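Local coordinates for purine phosphoribosyltransferase (Pyrococcus horikoshii, PDB 1VDM), which probably transfers a phosphoribosyl group from phosphoribosyl pyrophosphate to a purine base, as type I phosphoribosyltransferases do in purine salvage, at residues V4-W9 against K138-P143; R13-L18 against A117-K122; K54-K59 against I75-D80; T98-I103 against T125-D130. All blocks are in the same frame, centred on the assembly; numbering follows the deposited sequence.

Contact 1 of 4, residues V4-W9 against K138-P143; sequences VYLTWW and KWIVFP
V4 and Y5 pair with I140 and V141 in a short parallel two-stranded sheet that brings the N-terminal end of the chain against a segment near its C-terminal end. The two strands lie apart from the main sheet, consistent with the small hood that type I phosphoribosyltransferases set over the core. V4 is gripped at both ends of its backbone: its N donates to W139 O (2.8 Å, N-H...O 168°) and its O accepts from V141 N at 2.7 Å. The pairing slackens further on, where L6 N reaches V141 O at 3.2 Å with an angle of only 136°. A water donating to L6 O and V141 O bridges the opening strands there.

V4 and I140 share one face of the sheet, and L6 extends the apolar patch: its CG meets I140 CG2 at 3.9 Å, and its CD1 comes equally near F142 CE2, those two side chains running side by side. Y5 and V141 occupy the other face. With CG beside its backbone N (chi1 -61°), the Y5 ring runs alongside V141, and CG2 of V141 makes an off-centre CH-pi contact. Beyond the strands, P143 lies over one face of the W8 ring, modelled too close for its exact spacing to be trusted.

T7 caps the N-terminus of helix 8-23, and Q10 OE1 accepts from T7 N. I140 and F142 pack on V92 of strand 92-93, while W9 of a neighbouring subunit meets the W8 ring and its NE1 bonds P143 O.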
loop_
_atom_site.group_PDB
_atom_site.type_symbol
_atom_site.label_atom_id
_atom_site.label_comp_id
_atom_site.label_asym_id
_atom_site.label_seq_id
_atom_site.Cartn_x
_atom_site.Cartn_y
_atom_site.Cartn_z
ATOM N N VAL G 4 16.347 20.835 32.522
ATOM C CA VAL G 4 14.974 20.411 32.255
ATOM C C VAL G 4 14.858 19.939 30.807
ATOM O O VAL G 4 15.061 20.717 29.869
ATOM C CB VAL G 4 13.956 21.555 32.512
ATOM C CG1 VAL G 4 12.581 21.188 31.949
ATOM C CG2 VAL G 4 13.844 21.804 33.988
ATOM N N TYR G 5 14.546 18.655 30.641
ATOM C CA TYR G 5 14.405 18.060 29.309
ATOM C C TYR G 5 12.949 17.943 28.871
ATOM O O TYR G 5 12.280 16.961 29.172
ATOM C CB TYR G 5 15.051 16.666 29.259
ATOM C CG TYR G 5 16.522 16.673 29.549
ATOM C CD1 TYR G 5 16.992 16.754 30.864
ATOM C CD2 TYR G 5 17.454 16.649 28.511
ATOM C CE1 TYR G 5 18.355 16.813 31.138
ATOM C CE2 TYR G 5 18.820 16.709 28.773
ATOM C CZ TYR G 5 19.262 16.794 30.087
ATOM O OH TYR G 5 20.605 16.883 30.351
ATOM N N LEU G 6 12.477 18.948 28.152
ATOM C CA LEU G 6 11.118 19.000 27.615
ATOM C C LEU G 6 10.902 17.984 26.485
ATOM O O LEU G 6 11.618 17.960 25.492
ATOM C CB LEU G 6 10.862 20.416 27.099
ATOM C CG LEU G 6 10.448 21.380 28.214
ATOM C CD1 LEU G 6 9.888 22.695 27.668
ATOM C CD2 LEU G 6 9.370 20.801 29.129
ATOM N N THR G 7 9.886 17.123 26.599
ATOM C CA THR G 7 9.560 16.151 25.536
ATOM C C THR G 7 8.799 16.840 24.402
ATOM O O THR G 7 8.317 17.963 24.562
ATOM C CB THR G 7 8.646 15.027 26.029
ATOM O OG1 THR G 7 7.345 15.561 26.290
ATOM C CG2 THR G 7 9.198 14.392 27.268
ATOM N N TRP G 8 8.692 16.171 23.256
ATOM C CA TRP G 8 7.951 16.750 22.128
ATOM C C TRP G 8 6.459 16.837 22.468
ATOM O O TRP G 8 5.791 17.774 22.051
ATOM C CB TRP G 8 8.138 15.928 20.842
ATOM C CG TRP G 8 9.344 16.294 20.037
ATOM C CD1 TRP G 8 10.457 15.526 19.837
ATOM C CD2 TRP G 8 9.569 17.517 19.327
ATOM N NE1 TRP G 8 11.360 16.195 19.051
ATOM C CE2 TRP G 8 10.845 17.419 18.722
ATOM C CE3 TRP G 8 8.823 18.686 19.142
ATOM C CZ2 TRP G 8 11.391 18.445 17.947
ATOM C CZ3 TRP G 8 9.366 19.711 18.372
ATOM C CH2 TRP G 8 10.642 19.582 17.784
ATOM N N TRP G 9 5.949 15.867 23.227
ATOM C CA TRP G 9 4.539 15.890 23.599
ATOM C C TRP G 9 4.305 17.088 24.527
ATOM O O TRP G 9 3.241 17.727 24.464
ATOM C CB TRP G 9 4.112 14.586 24.288
ATOM C CG TRP G 9 2.611 14.442 24.555
ATOM C CD1 TRP G 9 2.037 13.780 25.602
ATOM C CD2 TRP G 9 1.514 14.961 23.767
ATOM N NE1 TRP G 9 0.664 13.857 25.526
ATOM C CE2 TRP G 9 0.317 14.576 24.413
ATOM C CE3 TRP G 9 1.432 15.714 22.584
ATOM C CZ2 TRP G 9 -0.951 14.918 23.921
ATOM C CZ3 TRP G 9 0.180 16.056 22.098
ATOM C CH2 TRP G 9 -1.001 15.656 22.769
ATOM N N LYS G 138 16.090 26.502 35.953
ATOM C CA LYS G 138 17.078 25.611 35.366
ATOM C C LYS G 138 17.272 25.875 33.883
ATOM O O LYS G 138 16.519 26.637 33.267
ATOM C CB LYS G 138 16.655 24.157 35.547
ATOM C CG LYS G 138 16.532 23.703 36.984
ATOM C CD LYS G 138 16.353 22.199 37.032
ATOM C CE LYS G 138 16.148 21.704 38.444
ATOM N NZ LYS G 138 15.892 20.237 38.457
ATOM N N TRP G 139 18.301 25.255 33.312
ATOM C CA TRP G 139 18.539 25.398 31.885
ATOM C C TRP G 139 17.625 24.372 31.208
ATOM O O TRP G 139 17.544 23.208 31.637
ATOM C CB TRP G 139 20.003 25.127 31.535
ATOM C CG TRP G 139 20.266 25.128 30.053
ATOM C CD1 TRP G 139 20.259 24.047 29.217
ATOM C CD2 TRP G 139 20.531 26.269 29.225
ATOM N NE1 TRP G 139 20.502 24.443 27.922
ATOM C CE2 TRP G 139 20.674 25.801 27.898
ATOM C CE3 TRP G 139 20.661 27.642 29.475
ATOM C CZ2 TRP G 139 20.942 26.655 26.825
ATOM C CZ3 TRP G 139 20.927 28.493 28.404
ATOM C CH2 TRP G 139 21.065 27.994 27.096
ATOM N N ILE G 140 16.919 24.813 30.171
ATOM C CA ILE G 140 15.999 23.934 29.461
ATOM C C ILE G 140 16.566 23.350 28.172
ATOM O O ILE G 140 17.005 24.085 27.282
ATOM C CB ILE G 140 14.688 24.659 29.085
ATOM C CG1 ILE G 140 14.117 25.385 30.297
ATOM C CG2 ILE G 140 13.661 23.643 28.578
ATOM C CD1 ILE G 140 12.966 26.280 29.953
ATOM N N VAL G 141 16.555 22.025 28.082
ATOM C CA VAL G 141 17.007 21.356 26.868
ATOM C C VAL G 141 15.738 20.973 26.119
ATOM O O VAL G 141 14.976 20.124 26.570
ATOM C CB VAL G 141 17.806 20.070 27.156
ATOM C CG1 VAL G 141 18.244 19.447 25.845
ATOM C CG2 VAL G 141 19.012 20.382 28.028
ATOM N N PHE G 142 15.503 21.623 24.988
ATOM C CA PHE G 142 14.320 21.338 24.188
ATOM C C PHE G 142 14.444 20.023 23.407
ATOM O O PHE G 142 15.551 19.504 23.212
ATOM C CB PHE G 142 14.036 22.511 23.250
ATOM C CG PHE G 142 13.589 23.745 23.963
ATOM C CD1 PHE G 142 14.470 24.806 24.174
ATOM C CD2 PHE G 142 12.287 23.844 24.451
ATOM C CE1 PHE G 142 14.056 25.959 24.862
ATOM C CE2 PHE G 142 11.865 24.992 25.143
ATOM C CZ PHE G 142 12.750 26.050 25.348
ATOM N N PRO G 143 13.301 19.476 22.936
ATOM C CA PRO G 143 13.269 18.214 22.183
ATOM C C PRO G 143 14.097 18.245 20.903
ATOM O O PRO G 143 14.540 17.206 20.423
ATOM C CB PRO G 143 11.782 18.020 21.878
ATOM C CG PRO G 143 11.077 18.988 22.757
ATOM C CD PRO G 143 11.993 20.148 22.863
HETATM O O HOH W 1 14.584 17.730 25.394
#

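Contact 2 of 4, residues R13-L18 against A117-K122; sequences RAIFAL and ACLAMK
L119 drives one methyl, CD2, at the flank of the helix formed by A14, I15 and L18. The branch meets A14 CB at 4.1 Å and I15 CG1 at 4.0 Å, the leucine and isoleucine side chains crossing at a slant; L18 CD1 closes in from the next turn, 4.2 Å from the same methyl. Because L119 holds CG beside its backbone N (chi1 -66°) and continues extended (chi2 172°), the end of the side chain leans closer to the helix than its first bond would suggest. L18 also brings both methyls near C118 O, its CD1 lying 3.8 Å from that oxygen.

L119 stands at the corner where strand 113-118, an outermost strand of the main sheet in this chain, gives way to strand 120-121 of a second, smaller sheet. Helix 8-23 therefore packs against the bend between the core of the phosphoribosyltransferase fold and the small sheet formed by 92-93, 120-121 and 134-135, and it does so through apolar contacts, with no hydrogen bond across. A14 also leans on V133 and F134, while I15 reaches R43 and I47 of helix 38-47, with P40 of that helix touching L119. Helix 8-23 also serves the assembly: F16 stacks on F16 of a neighbouring subunit.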
loop_
_atom_site.group_PDB
_atom_site.type_symbol
_atom_site.label_atom_id
_atom_site.label_comp_id
_atom_site.label_asym_id
_atom_site.label_seq_id
_atom_site.Cartn_x
_atom_site.Cartn_y
_atom_site.Cartn_z
ATOM N N ARG G 13 1.568 19.914 23.467
ATOM C CA ARG G 13 0.495 20.324 24.361
ATOM C C ARG G 13 0.609 21.799 24.764
ATOM O O ARG G 13 -0.402 22.501 24.899
ATOM C CB ARG G 13 0.479 19.455 25.610
ATOM C CG ARG G 13 -0.067 18.080 25.376
ATOM C CD ARG G 13 -0.123 17.327 26.677
ATOM N NE ARG G 13 1.162 16.748 27.048
ATOM C CZ ARG G 13 1.367 16.056 28.160
ATOM N NH1 ARG G 13 0.376 15.866 29.021
ATOM N NH2 ARG G 13 2.548 15.511 28.388
ATOM N N ALA G 14 1.840 22.263 24.951
ATOM C CA ALA G 14 2.078 23.647 25.330
ATOM C C ALA G 14 1.681 24.564 24.189
ATOM O O ALA G 14 1.093 25.623 24.408
ATOM C CB ALA G 14 3.547 23.855 25.674
ATOM N N ILE G 15 2.020 24.160 22.968
ATOM C CA ILE G 15 1.691 24.957 21.794
ATOM C C ILE G 15 0.184 25.002 21.572
ATOM O O ILE G 15 -0.352 26.035 21.185
ATOM C CB ILE G 15 2.364 24.392 20.530
ATOM C CG1 ILE G 15 3.868 24.629 20.596
ATOM C CG2 ILE G 15 1.784 25.054 19.281
ATOM C CD1 ILE G 15 4.605 24.075 19.401
ATOM N N PHE G 16 -0.497 23.885 21.819
ATOM C CA PHE G 16 -1.946 23.834 21.643
ATOM C C PHE G 16 -2.642 24.751 22.638
ATOM O O PHE G 16 -3.625 25.421 22.294
ATOM C CB PHE G 16 -2.479 22.391 21.778
ATOM C CG PHE G 16 -2.454 21.611 20.480
ATOM C CD1 PHE G 16 -3.187 22.048 19.373
ATOM C CD2 PHE G 16 -1.667 20.460 20.348
ATOM C CE1 PHE G 16 -3.135 21.350 18.143
ATOM C CE2 PHE G 16 -1.609 19.759 19.127
ATOM C CZ PHE G 16 -2.347 20.210 18.025
ATOM N N ALA G 17 -2.122 24.788 23.863
ATOM C CA ALA G 17 -2.678 25.636 24.915
ATOM C C ALA G 17 -2.514 27.109 24.539
ATOM O O ALA G 17 -3.433 27.911 24.688
ATOM C CB ALA G 17 -1.979 25.347 26.239
ATOM N N LEU G 18 -1.337 27.460 24.047
ATOM C CA LEU G 18 -1.071 28.827 23.649
ATOM C C LEU G 18 -2.013 29.220 22.523
ATOM O O LEU G 18 -2.571 30.313 22.527
ATOM C CB LEU G 18 0.390 28.968 23.196
ATOM C CG LEU G 18 1.418 28.733 24.308
ATOM C CD1 LEU G 18 2.812 28.519 23.719
ATOM C CD2 LEU G 18 1.409 29.926 25.259
ATOM N N ALA G 117 4.470 35.442 22.953
ATOM C CA ALA G 117 4.194 34.076 23.373
ATOM C C ALA G 117 5.468 33.246 23.428
ATOM O O ALA G 117 6.295 33.291 22.513
ATOM C CB ALA G 117 3.190 33.434 22.424
ATOM N N CYS G 118 5.613 32.485 24.507
ATOM C CA CYS G 118 6.780 31.636 24.718
ATOM C C CYS G 118 6.370 30.324 25.347
ATOM O O CYS G 118 5.329 30.233 25.996
ATOM C CB CYS G 118 7.786 32.315 25.657
ATOM S SG CYS G 118 8.638 33.738 24.980
ATOM N N LEU G 119 7.193 29.305 25.162
ATOM C CA LEU G 119 6.906 28.020 25.763
ATOM C C LEU G 119 7.158 28.134 27.264
ATOM O O LEU G 119 6.376 27.631 28.076
ATOM C CB LEU G 119 7.816 26.949 25.176
ATOM C CG LEU G 119 7.616 26.640 23.696
ATOM C CD1 LEU G 119 8.723 25.699 23.206
ATOM C CD2 LEU G 119 6.231 26.012 23.511
ATOM N N ALA G 120 8.251 28.808 27.625
ATOM C CA ALA G 120 8.628 28.979 29.022
ATOM C C ALA G 120 9.317 30.306 29.290
ATOM O O ALA G 120 9.727 31.013 28.368
ATOM C CB ALA G 120 9.541 27.839 29.454
ATOM N N MET G 121 9.435 30.642 30.568
ATOM C CA MET G 121 10.099 31.872 30.976
ATOM C C MET G 121 10.832 31.634 32.282
ATOM O O MET G 121 10.486 30.735 33.051
ATOM C CB MET G 121 9.096 33.013 31.179
ATOM C CG MET G 121 8.297 32.924 32.473
ATOM S SD MET G 121 8.411 34.416 33.516
ATOM C CE MET G 121 8.394 33.668 35.141
ATOM N N LYS G 122 11.853 32.445 32.520
ATOM C CA LYS G 122 12.626 32.349 33.747
ATOM C C LYS G 122 12.328 33.600 34.579
ATOM O O LYS G 122 12.281 34.713 34.050
ATOM C CB LYS G 122 14.107 32.200 33.403
ATOM C CG LYS G 122 14.404 30.816 32.830
ATOM C CD LYS G 122 15.768 30.721 32.196
ATOM C CE LYS G 122 16.111 29.277 31.877
ATOM N NZ LYS G 122 17.491 29.142 31.345
#

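Contact 3 of 4, residues K54-K59 against I75-D80; sequences KVIDVK and IPIHGD
I77 lays its CG2 methyl over the backbone of V55 and beside the flanks of both adjoining residues, 3.7 Å from I56 CB and 4.1 Å from K54 CB. Its CG1 branch sits between the backbone N and the carbonyl carbon (chi1 54°), which leaves CG2 to face the strand while CD1 extends to within 4.1 Å of I56 CD1. Two residues earlier, I75 crosses D57, CB to CB at 3.6 Å.

The backbones run roughly antiparallel but pair only briefly. D57 N donates to I75 O at 2.8 Å, in the carbonyl plane on a lone pair; the return bond from I75 N to D57 O is weak. P76 follows, and V55 O and P76 O then face each other as two acceptors. Segment 75-80, which prolongs the course of strand 70-73 along strand 53-61, thus packs by side chains here. K54 NZ rejoins it, bonding H78 O at 3.1 Å from above the carbonyl plane.

Within the strand, D57 OD1 is met by K59 NZ at 2.8 Å in a salt bridge, and R35 adds a weak, long ion pair. Across the contact, isoleucine packing and a lysine-to-carbonyl bond take over where backbone pairing gives out.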
loop_
_atom_site.group_PDB
_atom_site.type_symbol
_atom_site.label_atom_id
_atom_site.label_comp_id
_atom_site.label_asym_id
_atom_site.label_seq_id
_atom_site.Cartn_x
_atom_site.Cartn_y
_atom_site.Cartn_z
ATOM N N LYS G 54 6.966 35.469 9.704
ATOM C CA LYS G 54 8.177 36.229 9.438
ATOM C C LYS G 54 9.275 35.717 10.369
ATOM O O LYS G 54 9.017 35.399 11.532
ATOM C CB LYS G 54 7.930 37.724 9.649
ATOM C CG LYS G 54 7.142 38.354 8.512
ATOM C CD LYS G 54 6.974 39.853 8.683
ATOM C CE LYS G 54 6.281 40.463 7.468
ATOM N NZ LYS G 54 7.048 40.239 6.208
ATOM N N VAL G 55 10.492 35.607 9.850
ATOM C CA VAL G 55 11.596 35.115 10.656
ATOM C C VAL G 55 12.654 36.168 10.962
ATOM O O VAL G 55 13.070 36.934 10.087
ATOM C CB VAL G 55 12.279 33.919 9.977
ATOM C CG1 VAL G 55 13.490 33.480 10.783
ATOM C CG2 VAL G 55 11.291 32.773 9.850
ATOM N N ILE G 56 13.076 36.209 12.220
ATOM C CA ILE G 56 14.115 37.139 12.640
ATOM C C ILE G 56 15.169 36.360 13.419
ATOM O O ILE G 56 14.839 35.448 14.176
ATOM C CB ILE G 56 13.544 38.278 13.524
ATOM C CG1 ILE G 56 14.589 39.391 13.654
ATOM C CG2 ILE G 56 13.150 37.739 14.896
ATOM C CD1 ILE G 56 14.035 40.718 14.147
ATOM N N ASP G 57 16.436 36.700 13.206
ATOM C CA ASP G 57 17.535 36.037 13.908
ATOM C C ASP G 57 18.419 37.101 14.541
ATOM O O ASP G 57 18.981 37.953 13.848
ATOM C CB ASP G 57 18.366 35.179 12.941
ATOM C CG ASP G 57 19.215 34.122 13.658
ATOM O OD1 ASP G 57 19.829 33.278 12.959
ATOM O OD2 ASP G 57 19.264 34.126 14.911
ATOM N N VAL G 58 18.521 37.058 15.863
ATOM C CA VAL G 58 19.344 38.011 16.597
ATOM C C VAL G 58 20.528 37.271 17.204
ATOM O O VAL G 58 20.366 36.218 17.820
ATOM C CB VAL G 58 18.539 38.697 17.716
ATOM C CG1 VAL G 58 19.410 39.711 18.430
ATOM C CG2 VAL G 58 17.314 39.379 17.127
ATOM N N LYS G 59 21.721 37.819 17.022
ATOM C CA LYS G 59 22.914 37.180 17.559
ATOM C C LYS G 59 23.752 38.160 18.381
ATOM O O LYS G 59 23.698 39.369 18.199
ATOM C CB LYS G 59 23.739 36.645 16.388
ATOM C CG LYS G 59 23.921 35.127 16.453
ATOM C CD LYS G 59 24.021 34.494 15.064
ATOM C CE LYS G 59 22.790 33.650 14.715
ATOM N NZ LYS G 59 22.561 33.687 13.272
ATOM N N ILE G 75 19.213 37.413 10.416
ATOM C CA ILE G 75 18.093 37.346 9.486
ATOM C C ILE G 75 17.076 38.415 9.869
ATOM O O ILE G 75 16.438 38.334 10.919
ATOM C CB ILE G 75 17.408 35.973 9.539
ATOM C CG1 ILE G 75 18.426 34.872 9.237
ATOM C CG2 ILE G 75 16.260 35.930 8.540
ATOM C CD1 ILE G 75 17.862 33.476 9.355
ATOM N N PRO G 76 16.910 39.433 9.016
ATOM C CA PRO G 76 15.968 40.522 9.275
ATOM C C PRO G 76 14.545 40.230 8.826
ATOM O O PRO G 76 14.283 39.241 8.146
ATOM C CB PRO G 76 16.565 41.668 8.481
ATOM C CG PRO G 76 17.019 40.963 7.248
ATOM C CD PRO G 76 17.697 39.712 7.800
ATOM N N ILE G 77 13.632 41.105 9.224
ATOM C CA ILE G 77 12.241 40.996 8.828
ATOM C C ILE G 77 11.968 42.295 8.085
ATOM O O ILE G 77 12.543 43.330 8.418
ATOM C CB ILE G 77 11.291 40.864 10.047
ATOM C CG1 ILE G 77 11.520 42.007 11.035
ATOM C CG2 ILE G 77 11.498 39.516 10.718
ATOM C CD1 ILE G 77 10.613 41.945 12.241
ATOM N N HIS G 78 11.116 42.243 7.068
ATOM C CA HIS G 78 10.810 43.442 6.296
ATOM C C HIS G 78 9.315 43.702 6.140
ATOM O O HIS G 78 8.493 42.987 6.709
ATOM C CB HIS G 78 11.478 43.355 4.922
ATOM C CG HIS G 78 12.954 43.608 4.951
ATOM N ND1 HIS G 78 13.493 44.817 5.337
ATOM C CD2 HIS G 78 14.003 42.816 4.626
ATOM C CE1 HIS G 78 14.810 44.759 5.245
ATOM N NE2 HIS G 78 15.145 43.555 4.816
ATOM N N GLY G 79 8.974 44.729 5.361
ATOM C CA GLY G 79 7.579 45.088 5.159
ATOM C C GLY G 79 7.101 45.795 6.411
ATOM O O GLY G 79 7.746 45.672 7.450
ATOM N N ASP G 80 6.007 46.544 6.348
ATOM C CA ASP G 80 5.548 47.213 7.562
ATOM C C ASP G 80 4.377 46.460 8.182
ATOM O O ASP G 80 3.677 45.706 7.503
ATOM C CB ASP G 80 5.154 48.670 7.287
ATOM C CG ASP G 80 3.825 48.796 6.573
ATOM O OD1 ASP G 80 3.262 49.914 6.570
ATOM O OD2 ASP G 80 3.347 47.784 6.013
#

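Contact 4 of 4, residues T98-I103 against T125-D130; sequences TLEVVI and TSVVPD
V127 spreads its two methyls over the side of the helix, one to each of L99 and E100. CG1, anti to the backbone N (chi1 169°), lies 3.7 Å from L99 CD1 and 3.9 Å from L99 CB, with I103 CD1 farther off at 4.4 Å one helical turn later. CG2 turns the other way and touches the aliphatic part of E100, 3.5 Å from its CG. The valine is thus set obliquely across both partners, straddling a buried leucine and an exposed glutamate.

E100 is extended beyond CG, which carries its carboxylate past V127 to S126, where OE1 and OG are 2.8 Å apart. The one hydroxyl proton of S126 has a second acceptor within reach in T95 O, so this grip may be shared. L99 faces inward, also packing on S93 and on I88 of the main sheet.

The loop keeps its shape by an ST turn: T125 OG1 accepts from V127 N at 3.1 Å with a nearly straight N-H...O angle of 163°. S93 OG bonds both T125 OG1 and V127 O, tying the turn to strand 92-93. Helix 97-107 begins within the last residues of the sequence matching the phosphoribosyl pyrophosphate-binding motif of type I phosphoribosyltransferases. The contact therefore joins the helix that starts at the end of that motif to the loop between strands 120-121 and 134-135, within the family's alpha/beta fold.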
loop_
_atom_site.group_PDB
_atom_site.type_symbol
_atom_site.label_atom_id
_atom_site.label_comp_id
_atom_site.label_asym_id
_atom_site.label_seq_id
_atom_site.Cartn_x
_atom_site.Cartn_y
_atom_site.Cartn_z
ATOM N N THR G 98 17.194 39.011 23.919
ATOM C CA THR G 98 16.787 38.879 22.523
ATOM C C THR G 98 15.420 39.492 22.244
ATOM O O THR G 98 15.233 40.193 21.246
ATOM C CB THR G 98 16.753 37.401 22.091
ATOM O OG1 THR G 98 18.042 36.812 22.297
ATOM C CG2 THR G 98 16.394 37.290 20.625
ATOM N N LEU G 99 14.467 39.226 23.131
ATOM C CA LEU G 99 13.125 39.752 22.960
ATOM C C LEU G 99 13.072 41.274 22.861
ATOM O O LEU G 99 12.358 41.816 22.015
ATOM C CB LEU G 99 12.216 39.251 24.084
ATOM C CG LEU G 99 11.751 37.801 23.902
ATOM C CD1 LEU G 99 10.910 37.344 25.078
ATOM C CD2 LEU G 99 10.948 37.706 22.619
ATOM N N GLU G 100 13.823 41.976 23.703
ATOM C CA GLU G 100 13.812 43.436 23.636
ATOM C C GLU G 100 14.291 43.933 22.275
ATOM O O GLU G 100 13.739 44.887 21.727
ATOM C CB GLU G 100 14.662 44.039 24.760
ATOM C CG GLU G 100 13.979 43.953 26.117
ATOM C CD GLU G 100 14.733 44.669 27.223
ATOM O OE1 GLU G 100 14.243 44.646 28.378
ATOM O OE2 GLU G 100 15.807 45.253 26.943
ATOM N N VAL G 101 15.309 43.285 21.722
ATOM C CA VAL G 101 15.812 43.679 20.413
ATOM C C VAL G 101 14.723 43.462 19.361
ATOM O O VAL G 101 14.533 44.285 18.464
ATOM C CB VAL G 101 17.041 42.852 20.012
ATOM C CG1 VAL G 101 17.540 43.294 18.646
ATOM C CG2 VAL G 101 18.135 43.010 21.052
ATOM N N VAL G 102 14.007 42.345 19.479
ATOM C CA VAL G 102 12.940 42.011 18.536
ATOM C C VAL G 102 11.735 42.942 18.660
ATOM O O VAL G 102 11.088 43.248 17.662
ATOM C CB VAL G 102 12.470 40.545 18.719
ATOM C CG1 VAL G 102 11.341 40.233 17.765
ATOM C CG2 VAL G 102 13.623 39.606 18.474
ATOM N N ILE G 103 11.428 43.393 19.871
ATOM C CA ILE G 103 10.296 44.289 20.056
ATOM C C ILE G 103 10.592 45.644 19.429
ATOM O O ILE G 103 9.679 46.394 19.095
ATOM C CB ILE G 103 9.961 44.477 21.545
ATOM C CG1 ILE G 103 9.596 43.127 22.160
ATOM C CG2 ILE G 103 8.798 45.443 21.705
ATOM C CD1 ILE G 103 9.262 43.193 23.628
ATOM N N THR G 125 13.764 37.286 33.912
ATOM C CA THR G 125 13.634 37.922 32.601
ATOM C C THR G 125 13.146 39.375 32.667
ATOM O O THR G 125 12.357 39.743 33.536
ATOM C CB THR G 125 12.656 37.137 31.716
ATOM O OG1 THR G 125 12.619 37.727 30.413
ATOM C CG2 THR G 125 11.261 37.174 32.310
ATOM N N SER G 126 13.623 40.197 31.739
ATOM C CA SER G 126 13.220 41.593 31.685
ATOM C C SER G 126 12.023 41.741 30.747
ATOM O O SER G 126 11.527 42.846 30.527
ATOM C CB SER G 126 14.372 42.464 31.184
ATOM O OG SER G 126 14.641 42.217 29.814
ATOM N N VAL G 127 11.577 40.619 30.185
ATOM C CA VAL G 127 10.432 40.607 29.279
ATOM C C VAL G 127 9.537 39.409 29.560
ATOM O O VAL G 127 9.737 38.320 29.009
ATOM C CB VAL G 127 10.866 40.557 27.792
ATOM C CG1 VAL G 127 9.662 40.280 26.908
ATOM C CG2 VAL G 127 11.492 41.880 27.389
ATOM N N VAL G 128 8.558 39.619 30.434
ATOM C CA VAL G 128 7.617 38.572 30.785
ATOM C C VAL G 128 6.719 38.352 29.576
ATOM O O VAL G 128 6.202 39.310 28.994
ATOM C CB VAL G 128 6.738 38.978 31.990
ATOM C CG1 VAL G 128 5.750 37.855 32.323
ATOM C CG2 VAL G 128 7.618 39.288 33.185
ATOM N N PRO G 129 6.542 37.089 29.165
ATOM C CA PRO G 129 5.687 36.807 28.006
ATOM C C PRO G 129 4.217 37.044 28.340
ATOM O O PRO G 129 3.785 36.817 29.471
ATOM C CB PRO G 129 5.985 35.333 27.711
ATOM C CG PRO G 129 7.388 35.150 28.246
ATOM C CD PRO G 129 7.309 35.893 29.548
ATOM N N ASP G 130 3.448 37.518 27.369
ATOM C CA ASP G 130 2.034 37.740 27.624
ATOM C C ASP G 130 1.366 36.384 27.784
ATOM O O ASP G 130 0.365 36.259 28.489
ATOM C CB ASP G 130 1.407 38.538 26.489
ATOM C CG ASP G 130 2.042 39.901 26.345
ATOM O OD1 ASP G 130 2.954 40.051 25.503
ATOM O OD2 ASP G 130 1.648 40.818 27.099
#

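Overall arrangement
Following the chain from the N terminus, contact 1 opens first and closes last, so the other three are nested within the loop it shuts. Contact 2 opens next, on the same helix 8-23, and its span encloses contact 3, which closes a short excursion beside strand 53-61. Contact 4 opens after contact 3 has closed, but contact 2 closes before it does: contacts 2 and 4 cross. Contacts 1 and 2 touch through F142 and L119, contacts 2 and 4 through C118 and P129, and contacts 3 and 4 through V58 and helix 97-107. The series runs from the hood-like end to the 53-61 side of the main sheet, contacts 1 and 3 lying on opposite sides of the chain's centre, their centres about 26 Å apart.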